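Dockerin type 1 (Clostridium thermocellum, PDB 4DH2) serves as a calcium-binding type I dockerin module that docks onto the cohesin of a cellulosome anchoring protein, attaching what is probably a glycoside hydrolase. Local coordinates at residues K25-R30 with N50-I55; G8-D13 with I18-L23. All coordinates share one frame; numbering follows the deposited sequence.

Interaction 1: residues K25-R30 with N50-I55; sequences KRYILR and NVINDI. With CA (calcium ion), chain I.
Ile28 and Tyr27, on the last turn of helix 18-28, supply the apolar part of the contact. Residues 50-55 end the second calcium loop, consistent with an EF-hand-like loop of the type I dockerin, and run into helix 54-64. The CD1 tip of Ile28 lies 3.4 Å from the backbone O of Asn53, while its other branch meets Asp54: CG2 is 3.7 Å from Asp54 OD1 and nearly as close to OD2. Tyr27 has its CG anti to the backbone N (chi1 172°), which sends the side chain toward Ile52; the two side chains cross at about a right angle. Ile52 CG2 approaches the ring obliquely, 4.0 Å from Tyr27 CE2, and Tyr27 OH is 3.8 Å from Ile52 CD1. Phe35 stacks on the same ring.

Polar links are local or pass through water. Water 1 is placed to donate to Lys25 O (3.1 Å) and, weakly, to Asp54 OD1, though it has more acceptors within reach than protons. Asn53 is the N-cap of helix 54-64: its OD1 accepts from Ile55 N at 3.1 Å, a bent bond (N-H...O 140°) with the donor 49° out of the amide plane. The same Asn53 OD1 accepts a hydrogen bond from water 2 at 2.9 Å.

The calcium ion links this cap to the loop: water 2 lies 2.3 Å from it, and Val51 O binds it alongside Asp45, Asn47, Asp49 and Asp56.

With 222 Å² buried and no direct hydrogen bond between the segments, van der Waals fit dominates; the weak water link is their polar connection, while Asn53 OD1 and Val51 O serve cap and ion.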
loop_
_atom_site.group_PDB
_atom_site.type_symbol
_atom_site.label_atom_id
_atom_site.label_comp_id
_atom_site.label_asym_id
_atom_site.label_seq_id
_atom_site.Cartn_x
_atom_site.Cartn_y
_atom_site.Cartn_z
ATOM N N LYS B 25 -10.005 -13.327 2.878
ATOM C CA LYS B 25 -9.102 -14.421 2.503
ATOM C C LYS B 25 -9.230 -15.607 3.429
ATOM O O LYS B 25 -9.318 -16.776 2.958
ATOM C CB LYS B 25 -7.643 -13.947 2.448
ATOM C CG LYS B 25 -7.261 -13.275 1.133
ATOM C CD LYS B 25 -5.736 -13.202 0.997
ATOM C CE LYS B 25 -5.235 -12.412 -0.240
ATOM N NZ LYS B 25 -3.702 -12.179 -0.256
ATOM N N ARG B 26 -9.214 -15.359 4.736
ATOM C CA ARG B 26 -9.334 -16.461 5.695
ATOM C C ARG B 26 -10.680 -17.116 5.614
ATOM O O ARG B 26 -10.802 -18.314 5.774
ATOM C CB ARG B 26 -9.096 -15.949 7.117
ATOM C CG ARG B 26 -7.645 -15.551 7.294
ATOM C CD ARG B 26 -7.368 -15.004 8.710
ATOM N NE ARG B 26 -5.989 -14.560 8.740
ATOM C CZ ARG B 26 -5.414 -13.942 9.763
ATOM N NH1 ARG B 26 -6.106 -13.741 10.868
ATOM N NH2 ARG B 26 -4.155 -13.547 9.668
ATOM N N TYR B 27 -11.705 -16.325 5.356
ATOM C CA TYR B 27 -13.034 -16.880 5.257
ATOM C C TYR B 27 -13.158 -17.812 4.046
ATOM O O TYR B 27 -13.687 -18.919 4.185
ATOM C CB TYR B 27 -14.044 -15.743 5.200
ATOM C CG TYR B 27 -15.467 -16.138 4.903
ATOM C CD1 TYR B 27 -16.422 -16.165 5.914
ATOM C CD2 TYR B 27 -15.873 -16.383 3.604
ATOM C CE1 TYR B 27 -17.736 -16.479 5.648
ATOM C CE2 TYR B 27 -17.184 -16.723 3.325
ATOM C CZ TYR B 27 -18.121 -16.766 4.350
ATOM O OH TYR B 27 -19.451 -17.072 4.077
ATOM N N ILE B 28 -12.652 -17.387 2.897
ATOM C CA ILE B 28 -12.738 -18.226 1.687
ATOM C C ILE B 28 -11.889 -19.479 1.857
ATOM O O ILE B 28 -12.243 -20.542 1.345
ATOM C CB ILE B 28 -12.377 -17.444 0.428
ATOM C CG1 ILE B 28 -13.415 -16.343 0.193
ATOM C CG2 ILE B 28 -12.327 -18.367 -0.799
ATOM C CD1 ILE B 28 -12.898 -15.279 -0.727
ATOM N N LEU B 29 -10.799 -19.384 2.614
ATOM C CA LEU B 29 -9.958 -20.548 2.880
ATOM C C LEU B 29 -10.523 -21.449 3.948
ATOM O O LEU B 29 -9.999 -22.528 4.202
ATOM C CB LEU B 29 -8.560 -20.111 3.307
ATOM C CG LEU B 29 -7.734 -19.460 2.225
ATOM C CD1 LEU B 29 -6.494 -18.808 2.842
ATOM C CD2 LEU B 29 -7.326 -20.523 1.198
ATOM N N ARG B 30 -11.575 -20.980 4.590
ATOM C CA ARG B 30 -12.198 -21.642 5.719
ATOM C C ARG B 30 -11.217 -21.717 6.885
ATOM O O ARG B 30 -11.308 -22.575 7.753
ATOM C CB ARG B 30 -12.742 -23.032 5.299
ATOM C CG ARG B 30 -13.564 -23.733 6.338
ATOM C CD ARG B 30 -14.562 -22.833 6.992
ATOM N NE ARG B 30 -15.287 -23.501 8.071
ATOM C CZ ARG B 30 -14.843 -23.637 9.316
ATOM N NH1 ARG B 30 -13.639 -23.171 9.676
ATOM N NH2 ARG B 30 -15.610 -24.256 10.208
ATOM N N ASN B 50 -24.433 -12.706 -5.727
ATOM C CA ASN B 50 -24.987 -13.588 -4.712
ATOM C C ASN B 50 -24.112 -14.797 -4.396
ATOM O O ASN B 50 -24.583 -15.844 -3.946
ATOM C CB ASN B 50 -26.381 -14.053 -5.099
ATOM C CG ASN B 50 -27.344 -13.944 -3.959
ATOM O OD1 ASN B 50 -27.242 -13.028 -3.135
ATOM N ND2 ASN B 50 -28.283 -14.882 -3.883
ATOM N N VAL B 51 -22.822 -14.626 -4.618
ATOM C CA VAL B 51 -21.815 -15.616 -4.231
ATOM C C VAL B 51 -20.725 -14.853 -3.470
ATOM O O VAL B 51 -20.474 -13.683 -3.778
ATOM C CB VAL B 51 -21.204 -16.275 -5.444
ATOM C CG1 VAL B 51 -20.155 -17.266 -5.025
ATOM C CG2 VAL B 51 -22.299 -16.978 -6.270
ATOM N N ILE B 52 -20.127 -15.481 -2.466
ATOM C CA ILE B 52 -18.896 -14.942 -1.864
ATOM C C ILE B 52 -17.766 -15.863 -2.267
ATOM O O ILE B 52 -17.772 -17.062 -1.956
ATOM C CB ILE B 52 -18.926 -14.900 -0.334
ATOM C CG1 ILE B 52 -20.144 -14.141 0.184
ATOM C CG2 ILE B 52 -17.649 -14.220 0.181
ATOM C CD1 ILE B 52 -20.275 -14.187 1.726
ATOM N N ASN B 53 -16.784 -15.315 -2.972
ATOM C CA ASN B 53 -15.648 -16.124 -3.383
ATOM C C ASN B 53 -14.470 -15.241 -3.791
ATOM O O ASN B 53 -14.448 -14.072 -3.445
ATOM C CB ASN B 53 -16.037 -17.098 -4.485
ATOM C CG ASN B 53 -16.466 -16.427 -5.752
ATOM O OD1 ASN B 53 -16.290 -15.216 -5.961
ATOM N ND2 ASN B 53 -17.054 -17.225 -6.637
ATOM N N ASP B 54 -13.500 -15.821 -4.492
ATOM C CA ASP B 54 -12.263 -15.103 -4.733
ATOM C C ASP B 54 -12.482 -13.867 -5.629
ATOM O O ASP B 54 -11.677 -12.926 -5.622
ATOM C CB ASP B 54 -11.168 -16.078 -5.214
ATOM C CG ASP B 54 -10.567 -16.906 -4.028
ATOM O OD1 ASP B 54 -10.171 -16.289 -2.997
ATOM O OD2 ASP B 54 -10.520 -18.164 -4.094
ATOM N N ILE B 55 -13.575 -13.827 -6.380
ATOM C CA ILE B 55 -13.887 -12.624 -7.139
ATOM C C ILE B 55 -14.110 -11.426 -6.211
ATOM O O ILE B 55 -13.671 -10.309 -6.486
ATOM C CB ILE B 55 -15.123 -12.837 -8.010
ATOM C CG1 ILE B 55 -14.814 -13.905 -9.063
ATOM C CG2 ILE B 55 -15.546 -11.510 -8.662
ATOM C CD1 ILE B 55 -16.058 -14.424 -9.797
HETATM CA CA CA I . -19.601 -12.082 -5.180
HETATM O O HOH W 1 -8.641 -17.101 -0.023
HETATM O O HOH W 2 -18.405 -13.410 -6.624
#

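Interaction 2: residues G8-D13 with I18-L23; sequences GDVNAD and ISDYVL. With CA (calcium ion), chain H.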
loop_
_atom_site.group_PDB
_atom_site.type_symbol
_atom_site.label_atom_id
_atom_site.label_comp_id
_atom_site.label_asym_id
_atom_site.label_seq_id
_atom_site.Cartn_x
_atom_site.Cartn_y
_atom_site.Cartn_z
ATOM N N GLY B 8 -18.300 -4.658 1.907
ATOM C CA GLY B 8 -16.868 -4.874 2.000
ATOM C C GLY B 8 -16.406 -4.815 3.436
ATOM O O GLY B 8 -15.297 -5.228 3.737
ATOM N N ASP B 9 -17.267 -4.315 4.345
ATOM C CA ASP B 9 -16.854 -4.122 5.729
ATOM C C ASP B 9 -17.232 -5.347 6.551
ATOM O O ASP B 9 -18.250 -5.381 7.264
ATOM C CB ASP B 9 -17.493 -2.847 6.315
ATOM C CG ASP B 9 -17.150 -2.646 7.765
ATOM O OD1 ASP B 9 -16.171 -3.239 8.245
ATOM O OD2 ASP B 9 -17.889 -1.903 8.466
ATOM N N VAL B 10 -16.420 -6.387 6.415
ATOM C CA VAL B 10 -16.783 -7.677 6.948
ATOM C C VAL B 10 -16.546 -7.833 8.448
ATOM O O VAL B 10 -17.000 -8.807 9.012
ATOM C CB VAL B 10 -16.093 -8.837 6.174
ATOM C CG1 VAL B 10 -16.445 -8.754 4.684
ATOM C CG2 VAL B 10 -14.600 -8.842 6.398
ATOM N N ASN B 11 -15.867 -6.882 9.100
ATOM C CA ASN B 11 -15.786 -6.908 10.565
ATOM C C ASN B 11 -16.632 -5.812 11.210
ATOM O O ASN B 11 -16.563 -5.614 12.412
ATOM C CB ASN B 11 -14.343 -6.820 11.080
ATOM C CG ASN B 11 -13.588 -5.594 10.594
ATOM O OD1 ASN B 11 -14.131 -4.669 9.975
ATOM N ND2 ASN B 11 -12.292 -5.591 10.875
ATOM N N ALA B 12 -17.421 -5.124 10.390
ATOM C CA ALA B 12 -18.400 -4.143 10.867
ATOM C C ALA B 12 -17.749 -3.081 11.753
ATOM O O ALA B 12 -18.272 -2.740 12.821
ATOM C CB ALA B 12 -19.567 -4.864 11.617
ATOM N N ASP B 13 -16.618 -2.538 11.321
ATOM C CA ASP B 13 -15.970 -1.505 12.121
ATOM C C ASP B 13 -16.130 -0.154 11.432
ATOM O O ASP B 13 -15.534 0.830 11.842
ATOM C CB ASP B 13 -14.507 -1.840 12.441
ATOM C CG ASP B 13 -13.595 -1.767 11.224
ATOM O OD1 ASP B 13 -14.097 -1.587 10.096
ATOM O OD2 ASP B 13 -12.365 -1.888 11.407
ATOM N N ILE B 18 -7.360 -3.207 5.251
ATOM C CA ILE B 18 -6.670 -4.477 5.154
ATOM C C ILE B 18 -7.287 -5.544 6.055
ATOM O O ILE B 18 -7.234 -6.720 5.730
ATOM C CB ILE B 18 -5.164 -4.369 5.507
ATOM C CG1 ILE B 18 -5.004 -3.712 6.885
ATOM C CG2 ILE B 18 -4.437 -3.612 4.414
ATOM C CD1 ILE B 18 -3.625 -3.702 7.395
ATOM N N SER B 19 -7.832 -5.175 7.215
ATOM C CA SER B 19 -8.406 -6.216 8.056
ATOM C C SER B 19 -9.546 -6.952 7.345
ATOM O O SER B 19 -9.722 -8.171 7.519
ATOM C CB SER B 19 -8.875 -5.663 9.409
ATOM O OG SER B 19 -7.750 -5.216 10.153
ATOM N N ASP B 20 -10.359 -6.228 6.585
ATOM C CA ASP B 20 -11.438 -6.868 5.853
ATOM C C ASP B 20 -10.899 -7.778 4.764
ATOM O O ASP B 20 -11.469 -8.825 4.466
ATOM C CB ASP B 20 -12.331 -5.816 5.242
ATOM C CG ASP B 20 -12.899 -4.895 6.303
ATOM O OD1 ASP B 20 -13.752 -5.339 7.087
ATOM O OD2 ASP B 20 -12.419 -3.753 6.367
ATOM N N TYR B 21 -9.801 -7.365 4.151
ATOM C CA TYR B 21 -9.152 -8.187 3.127
ATOM C C TYR B 21 -8.610 -9.500 3.701
ATOM O O TYR B 21 -8.823 -10.596 3.144
ATOM C CB TYR B 21 -8.001 -7.386 2.508
ATOM C CG TYR B 21 -7.315 -8.022 1.320
ATOM C CD1 TYR B 21 -8.031 -8.399 0.196
ATOM C CD2 TYR B 21 -5.937 -8.193 1.312
ATOM C CE1 TYR B 21 -7.406 -8.968 -0.883
ATOM C CE2 TYR B 21 -5.298 -8.767 0.222
ATOM C CZ TYR B 21 -6.054 -9.147 -0.868
ATOM O OH TYR B 21 -5.450 -9.713 -1.963
ATOM N N VAL B 22 -7.890 -9.402 4.810
ATOM C CA VAL B 22 -7.357 -10.589 5.467
ATOM C C VAL B 22 -8.487 -11.508 5.920
ATOM O O VAL B 22 -8.429 -12.745 5.700
ATOM C CB VAL B 22 -6.497 -10.185 6.677
ATOM C CG1 VAL B 22 -6.063 -11.399 7.444
ATOM C CG2 VAL B 22 -5.249 -9.384 6.189
ATOM N N LEU B 23 -9.544 -10.927 6.504
ATOM C CA LEU B 23 -10.699 -11.721 6.915
ATOM C C LEU B 23 -11.391 -12.419 5.731
ATOM O O LEU B 23 -11.768 -13.605 5.825
ATOM C CB LEU B 23 -11.702 -10.875 7.696
ATOM C CG LEU B 23 -11.282 -10.496 9.124
ATOM C CD1 LEU B 23 -12.248 -9.463 9.670
ATOM C CD2 LEU B 23 -11.212 -11.689 10.055
HETATM CA CA CA H . -13.781 -3.182 8.275
HETATM O O HOH W 3 -11.549 -3.110 9.204
#
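Gly8 touches Asp20 at the entrance to the first calcium loop, an EF-hand-like loop of the dockerin fold, in which residues 8-13 wrap around an ion also held from helix 18-28. Gly8, which has a positive phi, places its O 3.4 Å from Asp20 CB.

Asp9 follows, binding calcium through OD1 at 2.4 Å. That oxygen also accepts from Asp13 N on its syn lone pair, with an N-H...O angle of 156°, and OD2 is bonded by Gly14 N, so the metal bond and the two N-H donors together fix the rotation of the carboxylate. Its plane stands 89° from that of Asp20, the two groups meeting at the ion.

Val10 turns its side chain to the helix. CG2, lodged between the backbone N and the carbonyl carbon, comes 3.8 Å from Leu23 CB; the Val10 side chain also touches Phe35. Asn11, within the type I turn Asp9-Ala12, has three roles: its side chain is a calcium ligand, its CB lies 3.7 Å from Leu23 CD1, and its backbone N makes a weak but fairly straight bond to Asp20 OD1 (3.3 Å, 152°).

Asp13 closes the segment with OD1 on the calcium. From the helix, Asp20 binds the calcium ion with both oxygens, OD1 at 2.5 Å and OD2 at 2.4 Å from it, while Asn17 N bonds OD2 and steadies this bidentate grip. Val15 O and a water complete a seven-ligand shell. That water is itself positioned from the loop, donating to Asp13 OD2 at 2.6 Å while it occupies the coordination shell.

Interaction 2 comes first along the chain and closes before interaction 1 opens; their centres are 12 Å apart. Both use helix 18-28: residues 18-23 at its start pack on the first calcium loop, and residues 25-30 at its end meet the second loop where helix 54-64 begins. The two metal sites are thus joined through one helix, with no further touch between the contacts beyond the adjoining segments. That helix also faces the cohesin: Tyr21, Val22 and Leu23 pack on it, Lys25 forms salt bridges to Asp94 and Asp96 of the cohesin chain, and Arg26 bonds to its Gln98. This arrangement is consistent with calcium binding shaping the docking surface.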